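Local coordinates for protein precorrin-8x Methyl Mutase (Thermus thermophilus, PDB 1V9C) that probably catalyses the methyl-group rearrangement of precorrin-8X, an isomerisation on the pathway to adenosylcobalamin, at residues D42-A47 and G185-S190; L157-G162 and T191-A196; P31-M36 and T49-G54; N135-L140 and V164-A169. All coordinates share one frame; numbering follows the deposited sequence.

Interaction 1: residues D42-A47 and G185-S190; sequences DFEYKA and GRKGGS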
loop_
_atom_site.group_PDB
_atom_site.type_symbol
_atom_site.label_atom_id
_atom_site.label_comp_id
_atom_site.label_asym_id
_atom_site.label_seq_id
_atom_site.Cartn_x
_atom_site.Cartn_y
_atom_site.Cartn_z
ATOM N N ASP B 42 -9.265 -7.831 4.185
ATOM C CA ASP B 42 -10.350 -7.847 3.207
ATOM C C ASP B 42 -10.511 -9.258 2.702
ATOM O O ASP B 42 -9.750 -9.700 1.842
ATOM C CB ASP B 42 -10.057 -6.939 2.018
ATOM C CG ASP B 42 -11.229 -6.864 1.047
ATOM O OD1 ASP B 42 -11.976 -7.856 0.934
ATOM O OD2 ASP B 42 -11.403 -5.820 0.390
ATOM N N PHE B 43 -11.517 -9.953 3.229
ATOM C CA PHE B 43 -11.769 -11.338 2.867
ATOM C C PHE B 43 -12.260 -11.615 1.450
ATOM O O PHE B 43 -12.275 -12.770 1.027
ATOM C CB PHE B 43 -12.719 -11.993 3.888
ATOM C CG PHE B 43 -12.039 -12.373 5.162
ATOM C CD1 PHE B 43 -11.881 -11.451 6.182
ATOM C CD2 PHE B 43 -11.484 -13.629 5.313
ATOM C CE1 PHE B 43 -11.179 -11.781 7.320
ATOM C CE2 PHE B 43 -10.777 -13.963 6.460
ATOM C CZ PHE B 43 -10.628 -13.041 7.455
ATOM N N GLU B 44 -12.643 -10.582 0.709
ATOM C CA GLU B 44 -13.100 -10.815 -0.650
ATOM C C GLU B 44 -12.004 -11.351 -1.554
ATOM O O GLU B 44 -12.302 -11.921 -2.602
ATOM C CB GLU B 44 -13.697 -9.555 -1.268
ATOM C CG GLU B 44 -14.322 -9.825 -2.637
ATOM C CD GLU B 44 -15.131 -8.656 -3.181
ATOM O OE1 GLU B 44 -15.807 -8.837 -4.217
ATOM O OE2 GLU B 44 -15.096 -7.559 -2.583
ATOM N N TYR B 45 -10.742 -11.179 -1.149
ATOM C CA TYR B 45 -9.607 -11.656 -1.931
ATOM C C TYR B 45 -9.580 -13.186 -2.040
ATOM O O TYR B 45 -8.884 -13.751 -2.877
ATOM C CB TYR B 45 -8.282 -11.125 -1.335
ATOM C CG TYR B 45 -8.047 -9.677 -1.676
ATOM C CD1 TYR B 45 -8.220 -8.674 -0.726
ATOM C CD2 TYR B 45 -7.783 -9.295 -2.996
ATOM C CE1 TYR B 45 -8.156 -7.334 -1.084
ATOM C CE2 TYR B 45 -7.729 -7.970 -3.363
ATOM C CZ TYR B 45 -7.919 -6.988 -2.406
ATOM O OH TYR B 45 -7.900 -5.669 -2.791
ATOM N N LYS B 46 -10.328 -13.859 -1.179
ATOM C CA LYS B 46 -10.402 -15.322 -1.231
ATOM C C LYS B 46 -11.089 -15.709 -2.545
ATOM O O LYS B 46 -10.747 -16.706 -3.172
ATOM C CB LYS B 46 -11.247 -15.860 -0.075
ATOM C CG LYS B 46 -11.203 -17.369 0.069
ATOM C CD LYS B 46 -12.169 -17.861 1.144
ATOM C CE LYS B 46 -13.614 -17.849 0.675
ATOM N NZ LYS B 46 -14.548 -18.216 1.782
ATOM N N ALA B 47 -12.056 -14.891 -2.940
ATOM C CA ALA B 47 -12.836 -15.112 -4.149
ATOM C C ALA B 47 -12.293 -14.386 -5.382
ATOM O O ALA B 47 -12.515 -14.820 -6.506
ATOM C CB ALA B 47 -14.285 -14.690 -3.898
ATOM N N GLY B 185 -11.284 -8.131 -10.930
ATOM C CA GLY B 185 -12.037 -6.929 -10.651
ATOM C C GLY B 185 -11.254 -5.636 -10.597
ATOM O O GLY B 185 -10.194 -5.516 -11.222
ATOM N N ARG B 186 -11.789 -4.666 -9.852
ATOM C CA ARG B 186 -11.157 -3.360 -9.722
ATOM C C ARG B 186 -10.207 -3.285 -8.525
ATOM O O ARG B 186 -9.424 -2.342 -8.419
ATOM C CB ARG B 186 -12.213 -2.260 -9.589
ATOM C CG ARG B 186 -13.359 -2.433 -10.545
ATOM C CD ARG B 186 -13.860 -1.128 -11.091
ATOM N NE ARG B 186 -13.656 -1.097 -12.534
ATOM C CZ ARG B 186 -14.201 -0.206 -13.352
ATOM N NH1 ARG B 186 -14.992 0.744 -12.871
ATOM N NH2 ARG B 186 -13.961 -0.274 -14.652
ATOM N N LYS B 187 -10.281 -4.272 -7.643
ATOM C CA LYS B 187 -9.435 -4.304 -6.459
ATOM C C LYS B 187 -8.035 -4.801 -6.727
ATOM O O LYS B 187 -7.809 -5.596 -7.636
ATOM C CB LYS B 187 -10.051 -5.173 -5.369
ATOM C CG LYS B 187 -11.264 -4.563 -4.730
ATOM C CD LYS B 187 -11.675 -5.321 -3.494
ATOM C CE LYS B 187 -12.764 -4.555 -2.776
ATOM N NZ LYS B 187 -13.029 -5.130 -1.442
ATOM N N GLY B 188 -7.105 -4.324 -5.907
ATOM C CA GLY B 188 -5.711 -4.711 -6.018
ATOM C C GLY B 188 -4.917 -3.627 -5.320
ATOM O O GLY B 188 -5.424 -3.030 -4.373
ATOM N N GLY B 189 -3.694 -3.361 -5.773
ATOM C CA GLY B 189 -2.909 -2.307 -5.141
ATOM C C GLY B 189 -1.543 -2.745 -4.653
ATOM O O GLY B 189 -1.281 -3.930 -4.521
ATOM N N SER B 190 -0.681 -1.772 -4.378
ATOM C CA SER B 190 0.674 -2.019 -3.889
ATOM C C SER B 190 0.727 -3.008 -2.741
ATOM O O SER B 190 1.543 -3.931 -2.721
ATOM C CB SER B 190 1.296 -0.704 -3.430
ATOM O OG SER B 190 1.400 0.212 -4.500
#
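Lys187 carries the ionic part of this contact. Its side chain, extended beyond CG, approaches Asp42 head-on and puts Lys187 NZ 2.5 Å from Asp42 OD2, a short salt-bridged hydrogen bond that uses the syn lone pair of that oxygen. Glu44 reaches the same ammonium from nearly a right angle, and its OE2, at 3.4 Å from Lys187 NZ, adds only a weak bond. One lysine thus joins two acidic groups in a small salt-bridge network. The other oxygen of Asp42 serves the backbone: OD1 accepts from Glu44 N at 2.8 Å, with an N-H...O angle of 148°, and so caps the turn leading into helix 45-48. With CG anti to its own backbone N (chi1 -176°), the carboxylate is placed with OD1 on Glu44 N and OD2 on Lys187 NZ.

The loop 185-190 follows strand 180-183 of the doubly wound sheet and leads into helix 190-205, so the network ties the turn before helix 45-48 to a strand-to-helix connection. It also lies at the dimer interface, where Asp42 comes close to Asp42 of the second subunit; Lys187 of that subunit makes a long, weak ion pair with it, which probably tempers the repulsion.

Tyr45 adds van der Waals contacts through its hydroxyl: OH sits 3.4 Å from Lys187 CB, and Gly188 N lies at the ring edge, 3.5 Å from Tyr45 OH, at an angle too poor for a hydrogen bond.

Interaction 2: residues L157-G162 and T191-A196; sequences LGMPVG and TLVVAA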
loop_
_atom_site.group_PDB
_atom_site.type_symbol
_atom_site.label_atom_id
_atom_site.label_comp_id
_atom_site.label_asym_id
_atom_site.label_seq_id
_atom_site.Cartn_x
_atom_site.Cartn_y
_atom_site.Cartn_z
ATOM N N LEU B 157 2.529 -10.488 -11.566
ATOM C CA LEU B 157 1.472 -10.260 -10.591
ATOM C C LEU B 157 0.637 -9.080 -11.111
ATOM O O LEU B 157 1.048 -7.920 -11.032
ATOM C CB LEU B 157 2.085 -9.932 -9.224
ATOM C CG LEU B 157 3.034 -10.968 -8.615
ATOM C CD1 LEU B 157 3.560 -10.460 -7.288
ATOM C CD2 LEU B 157 2.314 -12.286 -8.430
ATOM N N GLY B 158 -0.527 -9.388 -11.673
ATOM C CA GLY B 158 -1.367 -8.341 -12.217
ATOM C C GLY B 158 -2.430 -7.921 -11.229
ATOM O O GLY B 158 -3.539 -8.464 -11.228
ATOM N N MET B 159 -2.083 -6.955 -10.383
ATOM C CA MET B 159 -2.995 -6.462 -9.366
ATOM C C MET B 159 -3.194 -4.946 -9.352
ATOM O O MET B 159 -3.107 -4.310 -8.296
ATOM C CB MET B 159 -2.520 -6.946 -8.000
ATOM C CG MET B 159 -2.280 -8.450 -7.954
ATOM S SD MET B 159 -1.454 -9.027 -6.412
ATOM C CE MET B 159 -1.234 -10.707 -6.778
ATOM N N PRO B 160 -3.434 -4.333 -10.525
ATOM C CA PRO B 160 -3.647 -2.878 -10.533
ATOM C C PRO B 160 -5.016 -2.638 -9.858
ATOM O O PRO B 160 -5.889 -3.508 -9.891
ATOM C CB PRO B 160 -3.715 -2.525 -12.024
ATOM C CG PRO B 160 -3.147 -3.710 -12.732
ATOM C CD PRO B 160 -3.545 -4.885 -11.881
ATOM N N VAL B 161 -5.202 -1.477 -9.248
ATOM C CA VAL B 161 -6.473 -1.163 -8.604
ATOM C C VAL B 161 -6.991 0.047 -9.357
ATOM O O VAL B 161 -6.202 0.820 -9.878
ATOM C CB VAL B 161 -6.263 -0.839 -7.088
ATOM C CG1 VAL B 161 -5.243 0.250 -6.949
ATOM C CG2 VAL B 161 -7.603 -0.429 -6.407
ATOM N N GLY B 162 -8.304 0.199 -9.468
ATOM C CA GLY B 162 -8.809 1.357 -10.183
ATOM C C GLY B 162 -10.043 1.169 -11.042
ATOM O O GLY B 162 -10.632 0.088 -11.099
ATOM N N THR B 191 -0.166 -2.828 -1.777
ATOM C CA THR B 191 -0.186 -3.713 -0.629
ATOM C C THR B 191 -0.418 -5.179 -1.010
ATOM O O THR B 191 0.116 -6.091 -0.376
ATOM C CB THR B 191 -1.255 -3.268 0.385
ATOM O OG1 THR B 191 -0.928 -1.959 0.873
ATOM C CG2 THR B 191 -1.298 -4.225 1.537
ATOM N N LEU B 192 -1.198 -5.418 -2.056
ATOM C CA LEU B 192 -1.452 -6.796 -2.440
ATOM C C LEU B 192 -0.200 -7.384 -3.102
ATOM O O LEU B 192 0.179 -8.506 -2.820
ATOM C CB LEU B 192 -2.684 -6.883 -3.363
ATOM C CG LEU B 192 -4.099 -6.674 -2.793
ATOM C CD1 LEU B 192 -4.382 -7.747 -1.746
ATOM C CD2 LEU B 192 -4.263 -5.269 -2.195
ATOM N N VAL B 193 0.461 -6.622 -3.963
ATOM C CA VAL B 193 1.678 -7.140 -4.590
ATOM C C VAL B 193 2.725 -7.456 -3.515
ATOM O O VAL B 193 3.285 -8.552 -3.496
ATOM C CB VAL B 193 2.313 -6.133 -5.575
ATOM C CG1 VAL B 193 3.476 -6.787 -6.283
ATOM C CG2 VAL B 193 1.296 -5.700 -6.595
ATOM N N VAL B 194 2.989 -6.493 -2.625
ATOM C CA VAL B 194 3.973 -6.706 -1.560
ATOM C C VAL B 194 3.651 -7.993 -0.766
ATOM O O VAL B 194 4.507 -8.856 -0.581
ATOM C CB VAL B 194 4.016 -5.482 -0.593
ATOM C CG1 VAL B 194 4.890 -5.792 0.618
ATOM C CG2 VAL B 194 4.539 -4.237 -1.330
ATOM N N ALA B 195 2.406 -8.128 -0.321
ATOM C CA ALA B 195 1.997 -9.303 0.461
ATOM C C ALA B 195 2.204 -10.613 -0.296
ATOM O O ALA B 195 2.664 -11.605 0.276
ATOM C CB ALA B 195 0.530 -9.162 0.893
ATOM N N ALA B 196 1.850 -10.613 -1.577
ATOM C CA ALA B 196 2.017 -11.788 -2.426
ATOM C C ALA B 196 3.518 -12.111 -2.591
ATOM O O ALA B 196 3.920 -13.274 -2.540
ATOM C CB ALA B 196 1.368 -11.543 -3.805
#
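Met159 stretches across one side of helix 190-205, its sulfur against the base of Leu192 and its terminal methyl farther along on Ala196. Met159 SD lies 3.9 Å from Leu192 CB, at an oblique approach, and an equal distance separates Met159 SD from the backbone nitrogen of Val193, so the thioether rests on the helix backbone as much as on side chains. Met159 CE then ends 4.0 Å from Ala196 CB. The reach follows from the torsions: beyond CG the chain is fully extended (chi2 171°, chi3 -175°), which lets one residue span a turn of the helix, from position 192 to position 196. Leu192 meets the sulfur with its CB, while the rest of that side chain leads off to Met36 and Thr40 of helix 30-40.

Leu157 supplies the second group. Its CD1 is 3.8 Å from Val193 CG1, the two side chains lying askew, and 4.3 Å from Ala196 CB. With CG1 anti to its backbone N (chi1 -174°) and CG2 beside that N, Val193 turns CG1 to Leu157 and CG2 to Met159, whose CB is 4.3 Å from Val193 CG2. Every touching residue is buried, and no hydrogen bond crosses between the segments. Ile181 of the adjacent strand 180-183 touches both Leu157 and Met159, continuing the apolar surface.

Such a bed of aliphatic side chains at the end of strand 155-158, covered by a helix lying on the sheet, is the layered packing of a doubly wound alpha/beta fold.

Interaction 3: residues P31-M36 and T49-G54; sequences PVVRRM and TRFSQG. With SO4 (sulfate ion), chain E; SO4 (sulfate ion), chain F.
Val33 and Phe51 make the closest apolar touch: the CG2 methyl of Val33 meets the ring at its edge, in plane, 3.6 Å from Phe51 CE1. Val32 comes to the same edge, its CG1 3.9 Å from Phe51 CZ, so two consecutive helix residues border the ring rather than cover its face. Val33 CG2 also lies 3.9 Å from Thr49 CG2. Met36 and Thr49 meet tip to tip; a bend at the last torsion (chi3 60°) turns Met36 CE to 3.6 Å from Thr49 OG1, whose hydrogen-bond partner is Tyr45 O.

These contacts lay helix 30-40 against strand 49-51, an outermost strand, within this chain, of the mixed sheet. Their short axes run nearly antiparallel, at 154°, and approach to 10.0 Å. The strand pairs antiparallel with strand 180-183, and Ile181 and Thr183 there touch Phe51 and Met36, respectively.

Away from the strand, Arg35 turns its guanidinium to two sulfates, both at its edge and in plane. NE and NH2 grip one, with Arg35 NH2 2.7 Å from O2 of the chain E ion; NH1 and NH2 grip the other, with Arg35 NH1 2.8 Å from O3 of the chain F ion. His198 ND1 and Arg202 NH1 of helix 190-205 each add a hydrogen bond to a sulfate. The ions probably come from the crystallisation liquor.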
loop_
_atom_site.group_PDB
_atom_site.type_symbol
_atom_site.label_atom_id
_atom_site.label_comp_id
_atom_site.label_asym_id
_atom_site.label_seq_id
_atom_site.Cartn_x
_atom_site.Cartn_y
_atom_site.Cartn_z
ATOM N N PRO B 31 -1.176 -19.993 0.974
ATOM C CA PRO B 31 -0.325 -19.079 1.738
ATOM C C PRO B 31 -0.242 -17.698 1.102
ATOM O O PRO B 31 -0.015 -16.706 1.780
ATOM C CB PRO B 31 1.026 -19.788 1.753
ATOM C CG PRO B 31 0.659 -21.233 1.631
ATOM C CD PRO B 31 -0.412 -21.184 0.574
ATOM N N VAL B 32 -0.428 -17.635 -0.210
ATOM C CA VAL B 32 -0.373 -16.355 -0.897
ATOM C C VAL B 32 -1.653 -15.565 -0.647
ATOM O O VAL B 32 -1.609 -14.374 -0.339
ATOM C CB VAL B 32 -0.171 -16.572 -2.410
ATOM C CG1 VAL B 32 -0.310 -15.262 -3.165
ATOM C CG2 VAL B 32 1.198 -17.198 -2.649
ATOM N N VAL B 33 -2.794 -16.243 -0.759
ATOM C CA VAL B 33 -4.086 -15.589 -0.580
ATOM C C VAL B 33 -4.291 -15.149 0.859
ATOM O O VAL B 33 -4.851 -14.086 1.111
ATOM C CB VAL B 33 -5.263 -16.508 -1.007
ATOM C CG1 VAL B 33 -6.574 -15.770 -0.864
ATOM C CG2 VAL B 33 -5.088 -16.954 -2.471
ATOM N N ARG B 34 -3.828 -15.982 1.784
ATOM C CA ARG B 34 -3.917 -15.721 3.211
ATOM C C ARG B 34 -3.181 -14.418 3.513
ATOM O O ARG B 34 -3.718 -13.530 4.169
ATOM C CB ARG B 34 -3.264 -16.872 3.988
ATOM C CG ARG B 34 -3.311 -16.722 5.500
ATOM C CD ARG B 34 -2.185 -17.498 6.176
ATOM N NE ARG B 34 -2.340 -18.948 6.132
ATOM C CZ ARG B 34 -1.335 -19.797 5.925
ATOM N NH1 ARG B 34 -0.105 -19.336 5.732
ATOM N NH2 ARG B 34 -1.552 -21.108 5.937
ATOM N N ARG B 35 -1.951 -14.316 3.012
ATOM C CA ARG B 35 -1.119 -13.140 3.219
ATOM C C ARG B 35 -1.764 -11.875 2.653
ATOM O O ARG B 35 -1.730 -10.820 3.266
ATOM C CB ARG B 35 0.254 -13.363 2.586
ATOM C CG ARG B 35 1.250 -12.325 2.983
ATOM C CD ARG B 35 2.471 -12.976 3.556
ATOM N NE ARG B 35 3.293 -12.021 4.288
ATOM C CZ ARG B 35 4.335 -12.366 5.033
ATOM N NH1 ARG B 35 4.682 -13.641 5.142
ATOM N NH2 ARG B 35 5.022 -11.439 5.678
ATOM N N MET B 36 -2.384 -11.996 1.486
ATOM C CA MET B 36 -3.030 -10.855 0.872
ATOM C C MET B 36 -4.225 -10.386 1.704
ATOM O O MET B 36 -4.486 -9.185 1.779
ATOM C CB MET B 36 -3.477 -11.214 -0.546
ATOM C CG MET B 36 -2.336 -11.658 -1.425
ATOM S SD MET B 36 -2.812 -12.436 -2.972
ATOM C CE MET B 36 -3.749 -11.142 -3.734
ATOM N N THR B 49 -8.933 -13.669 -5.956
ATOM C CA THR B 49 -7.607 -14.086 -6.367
ATOM C C THR B 49 -7.576 -15.329 -7.233
ATOM O O THR B 49 -8.073 -16.380 -6.846
ATOM C CB THR B 49 -6.706 -14.282 -5.144
ATOM O OG1 THR B 49 -6.728 -13.088 -4.356
ATOM C CG2 THR B 49 -5.288 -14.567 -5.576
ATOM N N ARG B 50 -6.963 -15.198 -8.402
ATOM C CA ARG B 50 -6.867 -16.299 -9.344
ATOM C C ARG B 50 -5.429 -16.549 -9.780
ATOM O O ARG B 50 -4.668 -15.613 -10.041
ATOM C CB ARG B 50 -7.742 -16.004 -10.567
ATOM C CG ARG B 50 -8.057 -17.231 -11.394
ATOM C CD ARG B 50 -9.467 -17.166 -11.952
ATOM N NE ARG B 50 -9.487 -17.050 -13.407
ATOM C CZ ARG B 50 -10.600 -16.968 -14.127
ATOM N NH1 ARG B 50 -11.781 -16.990 -13.522
ATOM N NH2 ARG B 50 -10.535 -16.865 -15.450
ATOM N N PHE B 51 -5.052 -17.819 -9.847
ATOM C CA PHE B 51 -3.701 -18.177 -10.253
ATOM C C PHE B 51 -3.694 -18.882 -11.604
ATOM O O PHE B 51 -4.703 -19.420 -12.037
ATOM C CB PHE B 51 -3.064 -19.113 -9.226
ATOM C CG PHE B 51 -2.950 -18.531 -7.860
ATOM C CD1 PHE B 51 -4.072 -18.385 -7.057
ATOM C CD2 PHE B 51 -1.709 -18.129 -7.366
ATOM C CE1 PHE B 51 -3.961 -17.851 -5.779
ATOM C CE2 PHE B 51 -1.591 -17.591 -6.088
ATOM C CZ PHE B 51 -2.720 -17.455 -5.295
ATOM N N SER B 52 -2.553 -18.869 -12.273
ATOM C CA SER B 52 -2.444 -19.577 -13.536
ATOM C C SER B 52 -1.705 -20.855 -13.170
ATOM O O SER B 52 -1.031 -20.913 -12.134
ATOM C CB SER B 52 -1.623 -18.792 -14.554
ATOM O OG SER B 52 -0.241 -18.848 -14.247
ATOM N N GLN B 53 -1.835 -21.872 -14.013
ATOM C CA GLN B 53 -1.177 -23.153 -13.795
ATOM C C GLN B 53 0.329 -22.965 -13.606
ATOM O O GLN B 53 0.988 -22.333 -14.433
ATOM C CB GLN B 53 -1.444 -24.060 -14.998
ATOM C CG GLN B 53 -0.903 -25.471 -14.876
ATOM C CD GLN B 53 -1.198 -26.294 -16.114
ATOM O OE1 GLN B 53 -2.360 -26.474 -16.490
ATOM N NE2 GLN B 53 -0.148 -26.796 -16.760
ATOM N N GLY B 54 0.860 -23.500 -12.509
ATOM C CA GLY B 54 2.287 -23.390 -12.224
ATOM C C GLY B 54 2.832 -22.034 -11.783
ATOM O O GLY B 54 4.048 -21.877 -11.660
HETATM S S SO4 E . 3.097 -8.294 4.674
HETATM O O1 SO4 E . 3.678 -7.216 3.850
HETATM O O2 SO4 E . 4.113 -8.855 5.578
HETATM O O3 SO4 E . 2.618 -9.363 3.789
HETATM O O4 SO4 E . 1.979 -7.750 5.466
HETATM S S SO4 F . 7.634 -13.785 7.058
HETATM O O1 SO4 F . 7.607 -12.699 6.067
HETATM O O2 SO4 F . 8.990 -14.361 7.135
HETATM O O3 SO4 F . 6.667 -14.824 6.667
HETATM O O4 SO4 F . 7.255 -13.252 8.377
#

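Interaction 4: residues N135-L140 and V164-A169; sequences NAPTFL and VNVLEA. With SO4 (sulfate ion), chain G.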
loop_
_atom_site.group_PDB
_atom_site.type_symbol
_atom_site.label_atom_id
_atom_site.label_comp_id
_atom_site.label_asym_id
_atom_site.label_seq_id
_atom_site.Cartn_x
_atom_site.Cartn_y
_atom_site.Cartn_z
ATOM N N ASN B 135 -0.451 -0.657 -9.638
ATOM C CA ASN B 135 -0.872 0.718 -9.867
ATOM C C ASN B 135 -1.074 1.225 -11.291
ATOM O O ASN B 135 -1.912 2.086 -11.514
ATOM C CB ASN B 135 0.122 1.642 -9.166
ATOM C CG ASN B 135 0.497 1.130 -7.792
ATOM O OD1 ASN B 135 -0.223 1.345 -6.818
ATOM N ND2 ASN B 135 1.610 0.409 -7.714
ATOM N N ALA B 136 -0.308 0.723 -12.253
ATOM C CA ALA B 136 -0.423 1.228 -13.624
ATOM C C ALA B 136 -0.939 0.222 -14.636
ATOM O O ALA B 136 -0.175 -0.585 -15.151
ATOM C CB ALA B 136 0.926 1.771 -14.086
ATOM N N PRO B 137 -2.253 0.262 -14.931
ATOM C CA PRO B 137 -2.908 -0.637 -15.889
ATOM C C PRO B 137 -2.278 -0.554 -17.282
ATOM O O PRO B 137 -2.072 -1.573 -17.941
ATOM C CB PRO B 137 -4.356 -0.139 -15.907
ATOM C CG PRO B 137 -4.536 0.438 -14.548
ATOM C CD PRO B 137 -3.235 1.187 -14.338
ATOM N N THR B 138 -1.991 0.667 -17.729
ATOM C CA THR B 138 -1.399 0.857 -19.046
ATOM C C THR B 138 -0.019 0.207 -19.072
ATOM O O THR B 138 0.503 -0.140 -20.129
ATOM C CB THR B 138 -1.266 2.360 -19.408
ATOM O OG1 THR B 138 -0.277 2.969 -18.578
ATOM C CG2 THR B 138 -2.590 3.080 -19.210
ATOM N N PHE B 139 0.574 0.041 -17.898
ATOM C CA PHE B 139 1.875 -0.594 -17.830
ATOM C C PHE B 139 1.691 -2.089 -18.113
ATOM O O PHE B 139 2.457 -2.690 -18.857
ATOM C CB PHE B 139 2.497 -0.400 -16.445
ATOM C CG PHE B 139 3.792 -1.140 -16.255
ATOM C CD1 PHE B 139 4.941 -0.739 -16.924
ATOM C CD2 PHE B 139 3.854 -2.253 -15.424
ATOM C CE1 PHE B 139 6.137 -1.433 -16.771
ATOM C CE2 PHE B 139 5.053 -2.960 -15.262
ATOM C CZ PHE B 139 6.195 -2.549 -15.936
ATOM N N LEU B 140 0.660 -2.673 -17.518
ATOM C CA LEU B 140 0.371 -4.096 -17.689
ATOM C C LEU B 140 -0.027 -4.410 -19.134
ATOM O O LEU B 140 0.199 -5.512 -19.624
ATOM C CB LEU B 140 -0.748 -4.517 -16.736
ATOM C CG LEU B 140 -1.063 -6.012 -16.713
ATOM C CD1 LEU B 140 0.204 -6.800 -16.376
ATOM C CD2 LEU B 140 -2.148 -6.277 -15.684
ATOM N N VAL B 164 -10.077 2.715 -14.424
ATOM C CA VAL B 164 -9.744 3.001 -15.810
ATOM C C VAL B 164 -8.688 2.045 -16.363
ATOM O O VAL B 164 -7.533 2.092 -15.941
ATOM C CB VAL B 164 -9.230 4.459 -15.957
ATOM C CG1 VAL B 164 -8.983 4.782 -17.417
ATOM C CG2 VAL B 164 -10.244 5.435 -15.367
ATOM N N ASN B 165 -9.099 1.184 -17.298
ATOM C CA ASN B 165 -8.209 0.216 -17.953
ATOM C C ASN B 165 -7.865 -1.004 -17.106
ATOM O O ASN B 165 -7.183 -1.922 -17.578
ATOM C CB ASN B 165 -6.894 0.895 -18.361
ATOM C CG ASN B 165 -7.103 2.046 -19.320
ATOM O OD1 ASN B 165 -6.432 3.082 -19.228
ATOM N ND2 ASN B 165 -8.027 1.870 -20.256
ATOM N N VAL B 166 -8.328 -1.016 -15.862
ATOM C CA VAL B 166 -8.027 -2.107 -14.949
ATOM C C VAL B 166 -8.553 -3.481 -15.369
ATOM O O VAL B 166 -7.789 -4.461 -15.433
ATOM C CB VAL B 166 -8.544 -1.782 -13.521
ATOM C CG1 VAL B 166 -8.352 -2.983 -12.601
ATOM C CG2 VAL B 166 -7.789 -0.581 -12.964
ATOM N N LEU B 167 -9.851 -3.561 -15.646
ATOM C CA LEU B 167 -10.457 -4.834 -16.022
ATOM C C LEU B 167 -9.862 -5.426 -17.293
ATOM O O LEU B 167 -9.594 -6.628 -17.362
ATOM C CB LEU B 167 -11.970 -4.668 -16.169
ATOM C CG LEU B 167 -12.676 -4.068 -14.942
ATOM C CD1 LEU B 167 -14.191 -4.135 -15.146
ATOM C CD2 LEU B 167 -12.272 -4.826 -13.670
ATOM N N GLU B 168 -9.619 -4.582 -18.289
ATOM C CA GLU B 168 -9.068 -5.066 -19.547
ATOM C C GLU B 168 -7.591 -5.426 -19.427
ATOM O O GLU B 168 -7.114 -6.353 -20.080
ATOM C CB GLU B 168 -9.284 -4.021 -20.644
ATOM C CG GLU B 168 -8.042 -3.298 -21.098
ATOM C CD GLU B 168 -8.328 -2.319 -22.217
ATOM O OE1 GLU B 168 -9.117 -1.378 -21.988
ATOM O OE2 GLU B 168 -7.766 -2.493 -23.321
ATOM N N ALA B 169 -6.873 -4.690 -18.584
ATOM C CA ALA B 169 -5.453 -4.940 -18.369
ATOM C C ALA B 169 -5.255 -6.335 -17.778
ATOM O O ALA B 169 -4.302 -7.048 -18.119
ATOM C CB ALA B 169 -4.877 -3.892 -17.428
HETATM S S SO4 G . -11.865 -0.745 -17.364
HETATM O O1 SO4 G . -11.687 0.626 -17.866
HETATM O O2 SO4 G . -11.311 -1.724 -18.329
HETATM O O3 SO4 G . -13.310 -1.016 -17.186
HETATM O O4 SO4 G . -11.178 -0.872 -16.059
#
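Pro137, in the first turn of helix 137-147, fits against the start of helix 166-174 through two ring carbons. Pro137 CB lies 3.7 Å from Asn165 CB, and Pro137 CG 3.8 Å from Val166 CG2; Val166 presents this methyl because its other one, CG1, points opposite the backbone N (chi1 174°). Ala169, a turn later, brings its CB to 4.1 Å from Pro137 CB.

Leu140 holds CG away from its backbone N (chi1 -174°), and a further turn at chi2 (56°) carries CD2 over Ala169, to 3.3 Å from Ala169 O and 4.0 Å from Ala169 CB. At the rim, Thr138 touches the Asn165 amide with its CG2 methyl, not its hydroxyl; CG2 of Thr138 is 3.8 Å from Asn165 OD1. No hydrogen bond joins the two segments.

Asn165 is the N-cap residue, but its side chain makes no capping bond. The chain G sulfate, probably from the crystallisation liquor, meets backbone NH groups instead: its O1 is 2.7 Å from Asn165 N, and its O4 accepts from Leu167 N, as anions commonly do at helix N-termini.

The contact pairs the beginnings of the helices that precede and follow strand 155-158, with Phe139 turned to strand 130-133 and helix 112-122, and Val164 packing on Ile8 of the second subunit.

Interactions 2 and 3 are the buried apolar ones, both reaching the same sheet: the first at strand 155-158, the second at outer strand 49-51. They meet where Leu192 CD1 packs on Met36 CB and where the methyl ends of Met159 and Met36 come together. Interaction 1 is also largely buried, but its chemistry is ionic, and it lies at the subunit interface; it joins interaction 2 through the probable backbone bond Gly189 N to Met159 O. Interaction 4, partly exposed and with its centre about 14 Å from the centre of the chain, is apolar between helix starts. Pro160 links it to interaction 2. Interactions 3 and 4 do not touch, yet each has sulfate: arginine-bound in one, backbone-bound in the other.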